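Local coordinates for nitrite transporter NirC (PDB 4FC4), which carries nitrite into and out of the cell across the cytoplasmic membrane as a pentameric channel of the FNT family, at residues A14-L19 and T81-F86; L110-G115 and H197-M202. One frame throughout, in Å; residues are numbered along the deposited sequence.

Contact 1 ties the N-terminal helix 3-22 to helix 80-93. Contact 2 packs helix 98-125, the next helix in the chain, against the start of helix 198-209. Their centres lie about 16 Å apart; contact 2 is nearer the centre of the chain, at about 7 Å against 14 Å. The two meet where Thr81 OG1 makes a probable hydrogen bond of 3.0 Å to His197 NE2. Glu78 gives a second connection: its carboxylate binds His83, while its backbone carbonyl binds Asn112. In FNT channels the equivalents of Thr81 and His197 line the pore, so the junction of the two contacts probably lies at the conducting path.

Contact 1 of 2, residues A14-L19 and T81-F86; sequences ARIARL and TGHTMF
NE2 of His83 is hydrogen-bonded to Glu78 OE1 and also lies 3.3 Å from the methyl CD1 of Ile16. The other ring nitrogen, ND1, is hydrogen-bonded to Thr108 OG1. These two bonds fix the rotation of the imidazole, and Ile16 then covers one of its faces. CD1 of Ile16 sits 3.6 Å from the centroid of the His83 ring, 28° off its normal, a CH-pi contact displaced toward the NE2-CD2 side. The other branch takes part as well: CG2 of Ile16 comes within 3.6 Å of His83 CE1. With CG1 beside the backbone N (chi1 -71°) and CD1 extended from it, Ile16 lays both branches against the imidazole. The contact joins the N-terminal helix of the FNT fold, 3-22, to helix 80-93, which follows the break after helix 67-75. Helix 98-125 also packs here, through Ile104 against Ile16 and Leu105 against His83. Glu78 also forms a salt bridge with Arg15 NH2, which lies 5.7 Å from His83 NE2. CD1 of Ile16 further reaches CB of Phe86 at 4.3 Å, a looser apolar contact.

Contact 2 of 2, residues L110-G115 and H197-M202; sequences LGNLVG and HSVANM
Helix 198-209 is the second half of a broken helix, predicted to span the membrane, that begins with helix 177-192, and its first turn packs on helix 98-125. The short helical segments run in roughly the same direction, at 31°, with axes 9.1 Å apart. No hydrogen bond joins them. Val199 straddles Asn112: its CG1 and CG2 each lie 3.8 Å from Asn112 CB. CG2 of Val199 also comes to 3.4 Å from Asn112 OD1, alongside an amide that has its polar partners elsewhere. OD1 accepts from Phe80 N, and ND2 donates to the carbonyls of Ser31 and Glu78. Asn112 thus meets Val199 through CB and OD1, while its amide ties down three backbone groups. One turn further along helix 198-209, the extended chain of Met202 crosses Leu113 at about a right angle. SD of Met202 rests on the backbone of helix 98-125, 3.5 Å from Leu113 CA. Leu113 has CG anti to its backbone N (chi1 -179°) and brings CD1 to 3.7 Å from Met202 CG. His197 is the N-cap of the helix: its ND1 accepts from Ala200 N at 3.1 Å, with the donor tilted 34° out of the ring plane. Broken membrane helices belong to the aquaporin-like fold, and a histidine at this break is characteristic of the FNT family.

Contact 1 of 2, residues A14-L19 and T81-F86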
# COMPACT_ATOMS: atom_id res chain seq x y z
N ALA B 14 -34.72 -3.37 1.70
CA ALA B 14 -35.80 -4.16 1.03
C ALA B 14 -35.32 -5.54 0.56
O ALA B 14 -36.05 -6.52 0.67
CB ALA B 14 -36.51 -3.39 -0.11
N ARG B 15 -34.09 -5.60 0.08
CA ARG B 15 -33.48 -6.85 -0.34
C ARG B 15 -33.26 -7.78 0.82
O ARG B 15 -33.52 -8.97 0.68
CB ARG B 15 -32.12 -6.60 -1.02
CG ARG B 15 -31.55 -7.84 -1.70
CD ARG B 15 -30.05 -7.74 -1.95
NE ARG B 15 -29.26 -7.26 -0.81
CZ ARG B 15 -28.76 -8.03 0.17
NH1 ARG B 15 -29.01 -9.34 0.21
NH2 ARG B 15 -28.05 -7.50 1.17
N ILE B 16 -32.77 -7.23 1.95
CA ILE B 16 -32.60 -7.98 3.19
C ILE B 16 -33.97 -8.52 3.65
O ILE B 16 -34.11 -9.71 3.94
CB ILE B 16 -31.95 -7.11 4.29
CG1 ILE B 16 -30.47 -6.85 3.98
CG2 ILE B 16 -32.11 -7.74 5.68
CD1 ILE B 16 -29.90 -5.69 4.78
N ALA B 17 -34.97 -7.65 3.67
CA ALA B 17 -36.33 -8.03 3.95
C ALA B 17 -36.83 -9.13 3.05
O ALA B 17 -37.52 -10.04 3.54
CB ALA B 17 -37.24 -6.83 3.85
N ARG B 18 -36.51 -9.06 1.74
CA ARG B 18 -37.04 -10.09 0.80
C ARG B 18 -36.35 -11.40 1.10
O ARG B 18 -36.99 -12.46 1.12
CB ARG B 18 -36.92 -9.70 -0.70
CG ARG B 18 -37.96 -8.67 -1.15
CD ARG B 18 -37.98 -8.41 -2.66
NE ARG B 18 -36.68 -7.93 -3.11
CZ ARG B 18 -36.30 -6.66 -3.12
NH1 ARG B 18 -35.09 -6.37 -3.52
NH2 ARG B 18 -37.12 -5.68 -2.75
N LEU B 19 -35.05 -11.29 1.39
CA LEU B 19 -34.26 -12.45 1.73
C LEU B 19 -34.81 -13.15 2.98
O LEU B 19 -35.00 -14.36 2.97
CB LEU B 19 -32.80 -12.07 1.90
CG LEU B 19 -31.83 -13.21 2.19
CD1 LEU B 19 -31.84 -14.14 1.01
CD2 LEU B 19 -30.41 -12.68 2.45
N THR B 81 -24.45 -5.54 12.55
CA THR B 81 -24.10 -4.15 12.90
C THR B 81 -24.36 -3.22 11.73
O THR B 81 -24.69 -2.07 11.91
CB THR B 81 -22.66 -3.99 13.43
OG1 THR B 81 -21.76 -4.61 12.51
CG2 THR B 81 -22.53 -4.70 14.82
N GLY B 82 -24.26 -3.75 10.51
CA GLY B 82 -24.52 -2.96 9.29
C GLY B 82 -26.03 -2.88 9.08
O GLY B 82 -26.54 -1.84 8.64
N HIS B 83 -26.73 -3.97 9.40
CA HIS B 83 -28.18 -3.96 9.37
C HIS B 83 -28.77 -2.84 10.19
O HIS B 83 -29.81 -2.25 9.78
CB HIS B 83 -28.75 -5.34 9.75
CG HIS B 83 -28.64 -6.38 8.65
ND1 HIS B 83 -29.39 -7.49 8.64
CD2 HIS B 83 -27.82 -6.44 7.51
CE1 HIS B 83 -29.11 -8.24 7.54
NE2 HIS B 83 -28.15 -7.60 6.84
N THR B 84 -28.13 -2.48 11.32
CA THR B 84 -28.70 -1.39 12.14
C THR B 84 -28.87 -0.09 11.33
O THR B 84 -29.95 0.59 11.46
CB THR B 84 -27.93 -1.08 13.44
OG1 THR B 84 -26.66 -0.55 13.11
CG2 THR B 84 -27.79 -2.28 14.34
N MET B 85 -27.83 0.26 10.54
CA MET B 85 -27.88 1.39 9.58
C MET B 85 -28.81 1.17 8.39
O MET B 85 -29.65 2.04 8.11
CB MET B 85 -26.50 1.78 9.06
CG MET B 85 -26.45 2.98 8.10
SD MET B 85 -24.71 3.29 7.64
CE MET B 85 -24.39 2.01 6.43
N PHE B 86 -28.70 0.03 7.71
CA PHE B 86 -29.39 -0.19 6.44
C PHE B 86 -30.90 -0.10 6.67
O PHE B 86 -31.66 0.61 5.95
CB PHE B 86 -29.03 -1.57 5.82
CG PHE B 86 -27.64 -1.65 5.20
CD1 PHE B 86 -27.23 -0.75 4.19
CD2 PHE B 86 -26.73 -2.65 5.60
CE1 PHE B 86 -25.94 -0.86 3.61
CE2 PHE B 86 -25.45 -2.75 5.03
CZ PHE B 86 -25.05 -1.85 4.05

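Contact 2 of 2, residues L110-G115 and H197-M202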
# COMPACT_ATOMS: atom_id res chain seq x y z
N LEU B 110 -28.68 -13.43 15.65
CA LEU B 110 -28.61 -14.86 15.97
C LEU B 110 -27.76 -15.62 14.95
O LEU B 110 -26.95 -16.51 15.34
CB LEU B 110 -30.00 -15.50 16.12
CG LEU B 110 -30.82 -15.15 17.40
CD1 LEU B 110 -32.25 -15.69 17.34
CD2 LEU B 110 -30.17 -15.55 18.74
N GLY B 111 -27.91 -15.26 13.66
CA GLY B 111 -27.15 -15.91 12.61
C GLY B 111 -25.67 -15.61 12.77
O GLY B 111 -24.84 -16.49 12.66
N ASN B 112 -25.33 -14.35 12.99
CA ASN B 112 -23.97 -13.93 13.24
C ASN B 112 -23.34 -14.73 14.39
O ASN B 112 -22.16 -15.11 14.31
CB ASN B 112 -23.93 -12.45 13.56
CG ASN B 112 -24.17 -11.59 12.35
OD1 ASN B 112 -24.29 -10.39 12.50
ND2 ASN B 112 -24.24 -12.19 11.12
N LEU B 113 -24.14 -15.00 15.43
CA LEU B 113 -23.69 -15.75 16.62
C LEU B 113 -23.35 -17.21 16.25
O LEU B 113 -22.25 -17.67 16.55
CB LEU B 113 -24.69 -15.64 17.79
CG LEU B 113 -24.37 -16.36 19.12
CD1 LEU B 113 -23.14 -15.77 19.86
CD2 LEU B 113 -25.60 -16.43 20.05
N VAL B 114 -24.27 -17.88 15.54
CA VAL B 114 -24.03 -19.21 15.01
C VAL B 114 -22.71 -19.27 14.20
O VAL B 114 -21.90 -20.18 14.41
CB VAL B 114 -25.22 -19.67 14.17
CG1 VAL B 114 -24.86 -20.90 13.32
CG2 VAL B 114 -26.46 -19.97 15.08
N GLY B 115 -22.46 -18.31 13.31
CA GLY B 115 -21.27 -18.38 12.45
C GLY B 115 -20.03 -18.15 13.28
O GLY B 115 -18.96 -18.73 13.01
N HIS B 197 -16.94 -4.37 19.33
CA HIS B 197 -17.78 -4.83 18.22
C HIS B 197 -18.54 -6.05 18.68
O HIS B 197 -17.93 -7.01 19.09
CB HIS B 197 -16.93 -5.12 16.94
CG HIS B 197 -17.77 -5.38 15.71
ND1 HIS B 197 -17.81 -6.57 15.12
CD2 HIS B 197 -18.67 -4.54 15.00
CE1 HIS B 197 -18.71 -6.53 14.07
NE2 HIS B 197 -19.20 -5.27 13.99
N SER B 198 -19.87 -5.96 18.72
CA SER B 198 -20.74 -7.06 19.26
C SER B 198 -20.48 -8.44 18.59
O SER B 198 -20.13 -9.42 19.26
CB SER B 198 -22.23 -6.68 19.16
OG SER B 198 -22.64 -6.59 17.78
N VAL B 199 -20.61 -8.50 17.27
CA VAL B 199 -20.35 -9.76 16.51
C VAL B 199 -18.88 -10.22 16.65
O VAL B 199 -18.59 -11.40 16.84
CB VAL B 199 -20.78 -9.61 15.03
CG1 VAL B 199 -20.49 -10.86 14.23
CG2 VAL B 199 -22.27 -9.29 14.94
N ALA B 200 -17.94 -9.30 16.55
CA ALA B 200 -16.53 -9.72 16.73
C ALA B 200 -16.30 -10.28 18.16
O ALA B 200 -15.51 -11.19 18.34
CB ALA B 200 -15.57 -8.57 16.43
N ASN B 201 -17.00 -9.75 19.16
CA ASN B 201 -16.85 -10.25 20.52
C ASN B 201 -17.37 -11.68 20.65
O ASN B 201 -16.80 -12.48 21.37
CB ASN B 201 -17.53 -9.34 21.57
CG ASN B 201 -16.78 -8.02 21.84
OD1 ASN B 201 -17.28 -7.18 22.63
ND2 ASN B 201 -15.64 -7.80 21.19
N MET B 202 -18.43 -11.99 19.91
CA MET B 202 -18.99 -13.34 19.87
C MET B 202 -17.92 -14.39 19.59
O MET B 202 -17.89 -15.40 20.29
CB MET B 202 -20.10 -13.47 18.80
CG MET B 202 -21.33 -12.62 19.02
SD MET B 202 -22.43 -12.59 17.57
CE MET B 202 -23.72 -11.52 18.19